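Local coordinates for putative capsular polysaccharide biosynthesis protein (Streptococcus pneumoniae serotype 4, PDB 6EWJ) that probably transfers an amino group to a sugar in a pyridoxal phosphate-dependent step of teichoic acid biosynthesis, at residues S161-Q165 with E227-E231; E76-G80 with H99-T103; L335-L340 with V404-V408. All coordinates share one frame; numbering follows the deposited sequence.

All three contacts are partly buried, each joining covered apolar groups to an exposed border, but their chemistry differs. Interactions 1 and 2 are neighbours: their centres are about 16 Å apart, Ser162 packs on Glu76, interaction 1 packs on the end of helix 64-74, and interaction 2 contains the loop that follows it. Interaction 1 joins two helix segments by polar and aromatic side-chain contacts, whereas interaction 2 brings two post-helical loops together through backbone, small apolar groups and a water. Interaction 3 lies far away, its centre about 51 Å from that of interaction 1 and across the chain's centre. There, two long helices cross on aliphatic side chains, with one salt bridge at their side.

Interaction 1 of 3, residues S161-Q165 with E227-E231; sequences SSKWQ and EMYKE
Glu227, reaching out with an extended chain, presents OE2 to Lys163 NZ at 2.9 Å, the ammonium lying nearly in line with the C-O bond. Lys163 gets there by a bend at chi3 (82°), which carries its CE over one face of the Trp164 indole, 3.4 Å above the plane and toward the rim. Met228 takes the other face: its methyl CE sits 3.4 Å from the centroid of the six-membered ring and only 9° off the normal, a CH-pi contact. SD follows over the five-membered ring, 4.5 Å from its centroid, making this a Met-aromatic contact as well. One turn on, Glu231 divides its carboxylate between two consecutive residues. OE1 accepts from Trp164 NE1 at 2.7 Å in a nearly straight bond (173°), and OE2 accepts from Lys163 NZ at 2.7 Å; both donors lie on the syn side but tilted from the carboxylate plane. Ser162 caps the helix that carries Lys163 and Trp164, while Val74 of helix 64-74 packs against Trp164, Met228 and Glu231. The indole is thus covered on both faces and tethered in its own plane through NE1, which should fix its rotation. With two carboxylates sharing one ammonium in a salt-bridge network, the lysine charge probably offsets the repulsion between Glu227 and Glu231, and with each oxygen of Glu231 bonded to a different donor, its carboxylate is probably restrained in rotation.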
loop_
_atom_site.group_PDB
_atom_site.type_symbol
_atom_site.label_atom_id
_atom_site.label_comp_id
_atom_site.label_asym_id
_atom_site.label_seq_id
_atom_site.Cartn_x
_atom_site.Cartn_y
_atom_site.Cartn_z
ATOM N N SER A 161 20.180 10.686 -16.230
ATOM C CA SER A 161 19.105 10.451 -17.220
ATOM C C SER A 161 17.707 10.680 -16.639
ATOM O O SER A 161 16.766 10.004 -17.001
ATOM C CB SER A 161 19.226 9.043 -17.811
ATOM O OG SER A 161 19.044 8.057 -16.820
ATOM N N SER A 162 17.579 11.667 -15.758
ATOM C CA SER A 162 16.276 12.126 -15.272
ATOM C C SER A 162 16.464 13.485 -14.609
ATOM O O SER A 162 17.607 13.866 -14.314
ATOM C CB SER A 162 15.692 11.152 -14.245
ATOM O OG SER A 162 16.348 11.269 -12.987
ATOM N N LYS A 163 15.359 14.184 -14.352
ATOM C CA LYS A 163 15.397 15.473 -13.687
ATOM C C LYS A 163 16.258 15.439 -12.424
ATOM O O LYS A 163 17.259 16.149 -12.324
ATOM C CB LYS A 163 13.993 15.952 -13.336
ATOM C CG LYS A 163 13.973 17.311 -12.635
ATOM C CD LYS A 163 12.573 17.880 -12.496
ATOM C CE LYS A 163 11.845 17.295 -11.310
ATOM N NZ LYS A 163 10.456 17.844 -11.186
ATOM N N TRP A 164 15.884 14.586 -11.484
ATOM C CA TRP A 164 16.540 14.560 -10.185
ATOM C C TRP A 164 17.959 14.009 -10.262
ATOM O O TRP A 164 18.839 14.485 -9.550
ATOM C CB TRP A 164 15.693 13.819 -9.152
ATOM C CG TRP A 164 14.443 14.542 -8.816
ATOM C CD1 TRP A 164 13.166 14.112 -9.041
ATOM C CD2 TRP A 164 14.330 15.855 -8.236
ATOM N NE1 TRP A 164 12.264 15.068 -8.632
ATOM C CE2 TRP A 164 12.951 16.150 -8.140
ATOM C CE3 TRP A 164 15.259 16.814 -7.800
ATOM C CZ2 TRP A 164 12.476 17.352 -7.588
ATOM C CZ3 TRP A 164 14.791 18.007 -7.262
ATOM C CH2 TRP A 164 13.402 18.262 -7.159
ATOM N N GLN A 165 18.215 13.071 -11.168
ATOM C CA GLN A 165 19.600 12.586 -11.361
ATOM C C GLN A 165 20.538 13.680 -11.862
ATOM O O GLN A 165 21.718 13.697 -11.499
ATOM C CB GLN A 165 19.660 11.409 -12.332
ATOM C CG GLN A 165 19.032 10.129 -11.798
ATOM C CD GLN A 165 18.866 9.093 -12.904
ATOM O OE1 GLN A 165 19.681 9.014 -13.826
ATOM N NE2 GLN A 165 17.777 8.340 -12.849
ATOM N N GLU A 227 8.123 21.033 -3.853
ATOM C CA GLU A 227 7.983 20.328 -5.149
ATOM C C GLU A 227 8.256 18.825 -4.952
ATOM O O GLU A 227 7.528 17.975 -5.474
ATOM C CB GLU A 227 8.927 20.937 -6.202
ATOM C CG GLU A 227 8.968 20.262 -7.575
ATOM C CD GLU A 227 10.034 20.857 -8.497
ATOM O OE1 GLU A 227 10.523 21.990 -8.247
ATOM O OE2 GLU A 227 10.409 20.199 -9.500
ATOM N N MET A 228 9.310 18.508 -4.198
ATOM C CA MET A 228 9.699 17.107 -3.961
ATOM C C MET A 228 8.621 16.399 -3.152
ATOM O O MET A 228 8.255 15.273 -3.433
ATOM C CB MET A 228 11.039 17.038 -3.214
ATOM C CG MET A 228 11.525 15.643 -2.903
ATOM S SD MET A 228 11.932 14.624 -4.359
ATOM C CE MET A 228 13.541 15.248 -4.798
ATOM N N TYR A 229 8.120 17.094 -2.138
ATOM C CA TYR A 229 7.041 16.581 -1.297
ATOM C C TYR A 229 5.845 16.294 -2.162
ATOM O O TYR A 229 5.281 15.218 -2.078
ATOM C CB TYR A 229 6.642 17.590 -0.215
ATOM C CG TYR A 229 5.495 17.154 0.689
ATOM C CD1 TYR A 229 5.706 16.277 1.759
ATOM C CD2 TYR A 229 4.209 17.609 0.475
ATOM C CE1 TYR A 229 4.681 15.894 2.593
ATOM C CE2 TYR A 229 3.157 17.214 1.306
ATOM C CZ TYR A 229 3.405 16.372 2.361
ATOM O OH TYR A 229 2.383 15.949 3.178
ATOM N N LYS A 230 5.460 17.255 -2.992
ATOM C CA LYS A 230 4.303 17.071 -3.901
ATOM C C LYS A 230 4.449 15.854 -4.883
ATOM O O LYS A 230 3.477 15.108 -5.114
ATOM C CB LYS A 230 4.031 18.375 -4.650
ATOM C CG LYS A 230 2.799 18.355 -5.517
ATOM C CD LYS A 230 2.413 19.751 -6.054
ATOM C CE LYS A 230 1.358 19.535 -7.207
ATOM N NZ LYS A 230 0.065 18.949 -6.730
ATOM N N GLU A 231 5.658 15.594 -5.368
ATOM C CA GLU A 231 5.915 14.432 -6.255
ATOM C C GLU A 231 5.706 13.084 -5.555
ATOM O O GLU A 231 5.162 12.137 -6.145
ATOM C CB GLU A 231 7.332 14.481 -6.870
ATOM C CG GLU A 231 7.401 15.420 -8.080
ATOM C CD GLU A 231 8.790 15.601 -8.699
ATOM O OE1 GLU A 231 9.566 14.643 -8.747
ATOM O OE2 GLU A 231 9.095 16.745 -9.139
#

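Interaction 2 of 3, residues E76-G80 with H99-T103; sequences EVGPG and HVGAT
The CA atoms of Gly78 and Ala102 lie 4.6 Å apart, yet no direct hydrogen bond joins the two loops; three weak CA-H...O contacts line the approach instead. Both loops lead into parallel strands of the central sheet of what is, by family, a fold type I aminotransferase. Segment 76-80 leads into strand 82-86, and segment 99-103 closes the beta-alpha-beta crossover that runs from that strand through helix 92-99 to strand 103-107. Each loop leaves its preceding helix by a Schellman motif, with positive phi at Glu76 and at Gly101. Gly78 CA faces Val100 O, Ala102 CA faces Gly78 O, and Pro79 CA lies 3.2 Å from Gly101 O with 145° at the hydrogen. The proline nitrogen, also close to that carbonyl, has no hydrogen to give.

Among the side chains, Val77 holds CG1 anti to its own N (chi1 172°), which brings that methyl to 3.7 Å from Ala102 CB. Both residues also pack on Val83 of strand 82-86, giving the contact its buried side. Val100 turns CG2 onto the carbonyl of Val77, 3.4 Å from its O, and Pro79 CD rests near Val100 O. The Val100 side chain is about 10 Å from that of Thr65, which binds pyridoxal phosphate in the holo protein; the cofactor is absent here. The adjacent His99 NE2 hydrogen-bonds Pro260 O of the second subunit, and its ring stacks on Tyr262 of that subunit. At the exposed end a water completes the link: it accepts from Gly80 N at 3.1 Å, donates to Gly101 O at 3.0 Å, and hydrogen-bonds Thr103 OG1 at 2.6 Å.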
loop_
_atom_site.group_PDB
_atom_site.type_symbol
_atom_site.label_atom_id
_atom_site.label_comp_id
_atom_site.label_asym_id
_atom_site.label_seq_id
_atom_site.Cartn_x
_atom_site.Cartn_y
_atom_site.Cartn_z
ATOM N N GLU A 76 13.492 8.266 -10.851
ATOM C CA GLU A 76 13.290 7.575 -12.146
ATOM C C GLU A 76 14.366 6.509 -12.456
ATOM O O GLU A 76 14.782 6.337 -13.584
ATOM C CB GLU A 76 13.113 8.579 -13.276
ATOM C CG GLU A 76 11.886 9.465 -13.079
ATOM C CD GLU A 76 11.789 10.541 -14.125
ATOM O OE1 GLU A 76 12.627 11.404 -14.090
ATOM O OE2 GLU A 76 10.900 10.569 -14.997
ATOM N N VAL A 77 14.797 5.805 -11.430
ATOM C CA VAL A 77 15.683 4.648 -11.579
ATOM C C VAL A 77 14.821 3.554 -12.227
ATOM O O VAL A 77 13.713 3.268 -11.746
ATOM C CB VAL A 77 16.248 4.191 -10.202
ATOM C CG1 VAL A 77 17.011 2.872 -10.275
ATOM C CG2 VAL A 77 17.159 5.261 -9.639
ATOM N N GLY A 78 15.301 2.970 -13.318
ATOM C CA GLY A 78 14.556 1.927 -14.004
ATOM C C GLY A 78 15.418 0.965 -14.814
ATOM O O GLY A 78 16.593 0.742 -14.466
ATOM N N PRO A 79 14.832 0.368 -15.870
ATOM C CA PRO A 79 15.558 -0.574 -16.746
ATOM C C PRO A 79 16.873 -0.007 -17.250
ATOM O O PRO A 79 16.925 1.145 -17.669
ATOM C CB PRO A 79 14.580 -0.795 -17.896
ATOM C CG PRO A 79 13.234 -0.636 -17.261
ATOM C CD PRO A 79 13.416 0.491 -16.278
ATOM N N GLY A 80 17.929 -0.804 -17.148
ATOM C CA GLY A 80 19.253 -0.378 -17.572
ATOM C C GLY A 80 20.079 0.298 -16.488
ATOM O O GLY A 80 21.292 0.385 -16.644
ATOM N N HIS A 99 11.393 -4.096 -8.563
ATOM C CA HIS A 99 10.085 -3.508 -8.832
ATOM C C HIS A 99 10.100 -2.413 -9.867
ATOM O O HIS A 99 9.195 -2.352 -10.722
ATOM C CB HIS A 99 9.422 -2.967 -7.586
ATOM C CG HIS A 99 9.062 -4.021 -6.592
ATOM N ND1 HIS A 99 8.490 -3.719 -5.376
ATOM C CD2 HIS A 99 9.188 -5.373 -6.628
ATOM C CE1 HIS A 99 8.296 -4.829 -4.693
ATOM N NE2 HIS A 99 8.754 -5.848 -5.417
ATOM N N VAL A 100 11.121 -1.563 -9.835
ATOM C CA VAL A 100 11.239 -0.478 -10.801
ATOM C C VAL A 100 11.953 -0.905 -12.071
ATOM O O VAL A 100 12.129 -0.122 -12.997
ATOM C CB VAL A 100 11.934 0.770 -10.174
ATOM C CG1 VAL A 100 11.178 1.223 -8.971
ATOM C CG2 VAL A 100 13.405 0.489 -9.831
ATOM N N GLY A 101 12.401 -2.162 -12.110
ATOM C CA GLY A 101 13.025 -2.741 -13.278
ATOM C C GLY A 101 14.516 -2.515 -13.404
ATOM O O GLY A 101 15.064 -2.788 -14.445
ATOM N N ALA A 102 15.143 -1.978 -12.362
ATOM C CA ALA A 102 16.577 -1.795 -12.311
ATOM C C ALA A 102 17.274 -3.111 -11.943
ATOM O O ALA A 102 16.637 -4.087 -11.561
ATOM C CB ALA A 102 16.947 -0.721 -11.295
ATOM N N THR A 103 18.592 -3.109 -12.070
ATOM C CA THR A 103 19.422 -4.273 -11.811
ATOM C C THR A 103 20.088 -4.152 -10.451
ATOM O O THR A 103 20.881 -3.224 -10.223
ATOM C CB THR A 103 20.490 -4.433 -12.896
ATOM O OG1 THR A 103 19.861 -4.418 -14.176
ATOM C CG2 THR A 103 21.248 -5.776 -12.736
HETATM O O HOH W 1 17.767 -3.427 -15.446
#

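Interaction 3 of 3, residues L335-L340 with V404-V408; sequences LIIQEL and VSEKV
Glu339 supplies the flat group of this contact, and its carboxylate is met over a face: Lys407 NZ stands 2.6 Å from OE1, at 51° out of the carboxylate plane, in a salt bridge. Toward the other oxygen, OE2, Lys342 makes only a long, weak ion pair. The two chains of the bridge cross at about a right angle, Lys407 bending at chi3 (74°) and again at chi4 to set NZ above the carboxylate. Beneath the charges lies an aliphatic seam. Val404 CG1 meets Glu339 CB at 3.4 Å and Ile336 CG2 at 3.8 Å, so the aliphatic stem of the glutamate is part of the apolar surface. Val408 CG2 is shared in the same way, 3.7 Å from Ile336 CG1 and 3.9 Å from Leu335 CG. Ile336 therefore lies against both valines, one turn apart on helix 391-409, with its CD1 reaching 4.0 Å from the OG of Ser405, a hydroxyl bonded to Phe401 O of its own helix. The segment axes approach to 9.6 Å at 133° between their N-to-C directions, about midway between perpendicular and antiparallel, and Ile337 packs on Trp253 of the second subunit. On the inner side, Ile336 and Leu340 also touch Phe401, and Ile336 packs on Ile381 of strand 380-383; helix 330-342 thus touches both that strand and the last modelled helix, 391-409.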
loop_
_atom_site.group_PDB
_atom_site.type_symbol
_atom_site.label_atom_id
_atom_site.label_comp_id
_atom_site.label_asym_id
_atom_site.label_seq_id
_atom_site.Cartn_x
_atom_site.Cartn_y
_atom_site.Cartn_z
ATOM N N LEU A 335 21.531 -25.114 16.460
ATOM C CA LEU A 335 21.271 -25.867 17.708
ATOM C C LEU A 335 21.115 -24.922 18.888
ATOM O O LEU A 335 20.130 -25.024 19.625
ATOM C CB LEU A 335 22.348 -26.930 17.996
ATOM C CG LEU A 335 22.164 -27.812 19.258
ATOM C CD1 LEU A 335 20.752 -28.417 19.381
ATOM C CD2 LEU A 335 23.195 -28.915 19.307
ATOM N N ILE A 336 22.005 -23.928 18.995
ATOM C CA ILE A 336 21.897 -22.895 20.060
ATOM C C ILE A 336 20.523 -22.164 20.036
ATOM O O ILE A 336 19.895 -21.971 21.077
ATOM C CB ILE A 336 23.072 -21.884 20.017
ATOM C CG1 ILE A 336 24.390 -22.579 20.400
ATOM C CG2 ILE A 336 22.827 -20.719 20.987
ATOM C CD1 ILE A 336 25.652 -21.794 20.073
ATOM N N ILE A 337 20.029 -21.809 18.859
ATOM C CA ILE A 337 18.709 -21.180 18.768
ATOM C C ILE A 337 17.610 -22.100 19.295
ATOM O O ILE A 337 16.758 -21.673 20.075
ATOM C CB ILE A 337 18.378 -20.729 17.349
ATOM C CG1 ILE A 337 19.192 -19.477 17.043
ATOM C CG2 ILE A 337 16.884 -20.444 17.179
ATOM C CD1 ILE A 337 19.124 -19.076 15.596
ATOM N N GLN A 338 17.638 -23.361 18.899
ATOM C CA GLN A 338 16.630 -24.324 19.404
ATOM C C GLN A 338 16.745 -24.559 20.939
ATOM O O GLN A 338 15.718 -24.731 21.623
ATOM C CB GLN A 338 16.670 -25.643 18.609
ATOM C CG GLN A 338 16.421 -25.509 17.108
ATOM C CD GLN A 338 15.078 -24.930 16.716
ATOM O OE1 GLN A 338 14.082 -25.006 17.455
ATOM N NE2 GLN A 338 15.032 -24.356 15.502
ATOM N N GLU A 339 17.972 -24.552 21.470
ATOM C CA GLU A 339 18.180 -24.640 22.922
ATOM C C GLU A 339 17.697 -23.386 23.658
ATOM O O GLU A 339 17.169 -23.486 24.763
ATOM C CB GLU A 339 19.651 -24.855 23.264
ATOM C CG GLU A 339 20.147 -26.265 23.006
ATOM C CD GLU A 339 19.579 -27.270 23.983
ATOM O OE1 GLU A 339 19.457 -26.961 25.196
ATOM O OE2 GLU A 339 19.250 -28.385 23.545
ATOM N N LEU A 340 17.884 -22.218 23.064
ATOM C CA LEU A 340 17.294 -20.977 23.629
ATOM C C LEU A 340 15.774 -21.068 23.686
ATOM O O LEU A 340 15.148 -20.704 24.687
ATOM C CB LEU A 340 17.704 -19.744 22.822
ATOM C CG LEU A 340 19.167 -19.285 23.030
ATOM C CD1 LEU A 340 19.537 -18.176 22.053
ATOM C CD2 LEU A 340 19.353 -18.796 24.460
ATOM N N VAL A 404 24.052 -22.216 27.414
ATOM C CA VAL A 404 23.638 -22.966 26.230
ATOM C C VAL A 404 24.743 -23.047 25.194
ATOM O O VAL A 404 24.978 -24.115 24.643
ATOM C CB VAL A 404 22.340 -22.382 25.609
ATOM C CG1 VAL A 404 22.183 -22.795 24.160
ATOM C CG2 VAL A 404 21.129 -22.843 26.417
ATOM N N SER A 405 25.373 -21.920 24.894
ATOM C CA SER A 405 26.497 -21.883 23.952
ATOM C C SER A 405 27.619 -22.826 24.383
ATOM O O SER A 405 28.119 -23.611 23.580
ATOM C CB SER A 405 27.060 -20.459 23.824
ATOM O OG SER A 405 26.071 -19.565 23.316
ATOM N N GLU A 406 28.013 -22.732 25.655
ATOM C CA GLU A 406 29.039 -23.640 26.224
ATOM C C GLU A 406 28.632 -25.103 26.051
ATOM O O GLU A 406 29.402 -25.916 25.556
ATOM C CB GLU A 406 29.257 -23.360 27.711
ATOM C CG GLU A 406 29.952 -22.049 28.048
ATOM C CD GLU A 406 29.929 -21.739 29.544
ATOM O OE1 GLU A 406 30.136 -22.699 30.336
ATOM O OE2 GLU A 406 29.716 -20.558 29.933
ATOM N N LYS A 407 27.394 -25.418 26.417
ATOM C CA LYS A 407 26.879 -26.785 26.286
ATOM C C LYS A 407 26.977 -27.310 24.857
ATOM O O LYS A 407 27.479 -28.411 24.654
ATOM C CB LYS A 407 25.449 -26.888 26.791
ATOM C CG LYS A 407 24.852 -28.298 26.741
ATOM C CD LYS A 407 23.467 -28.406 27.362
ATOM C CE LYS A 407 22.402 -27.788 26.462
ATOM N NZ LYS A 407 21.235 -27.086 27.080
ATOM N N VAL A 408 26.536 -26.522 23.879
ATOM C CA VAL A 408 26.568 -26.935 22.466
ATOM C C VAL A 408 28.006 -27.174 21.976
ATOM O O VAL A 408 28.273 -28.168 21.304
ATOM C CB VAL A 408 25.844 -25.914 21.555
ATOM C CG1 VAL A 408 26.098 -26.181 20.073
ATOM C CG2 VAL A 408 24.354 -25.941 21.835
#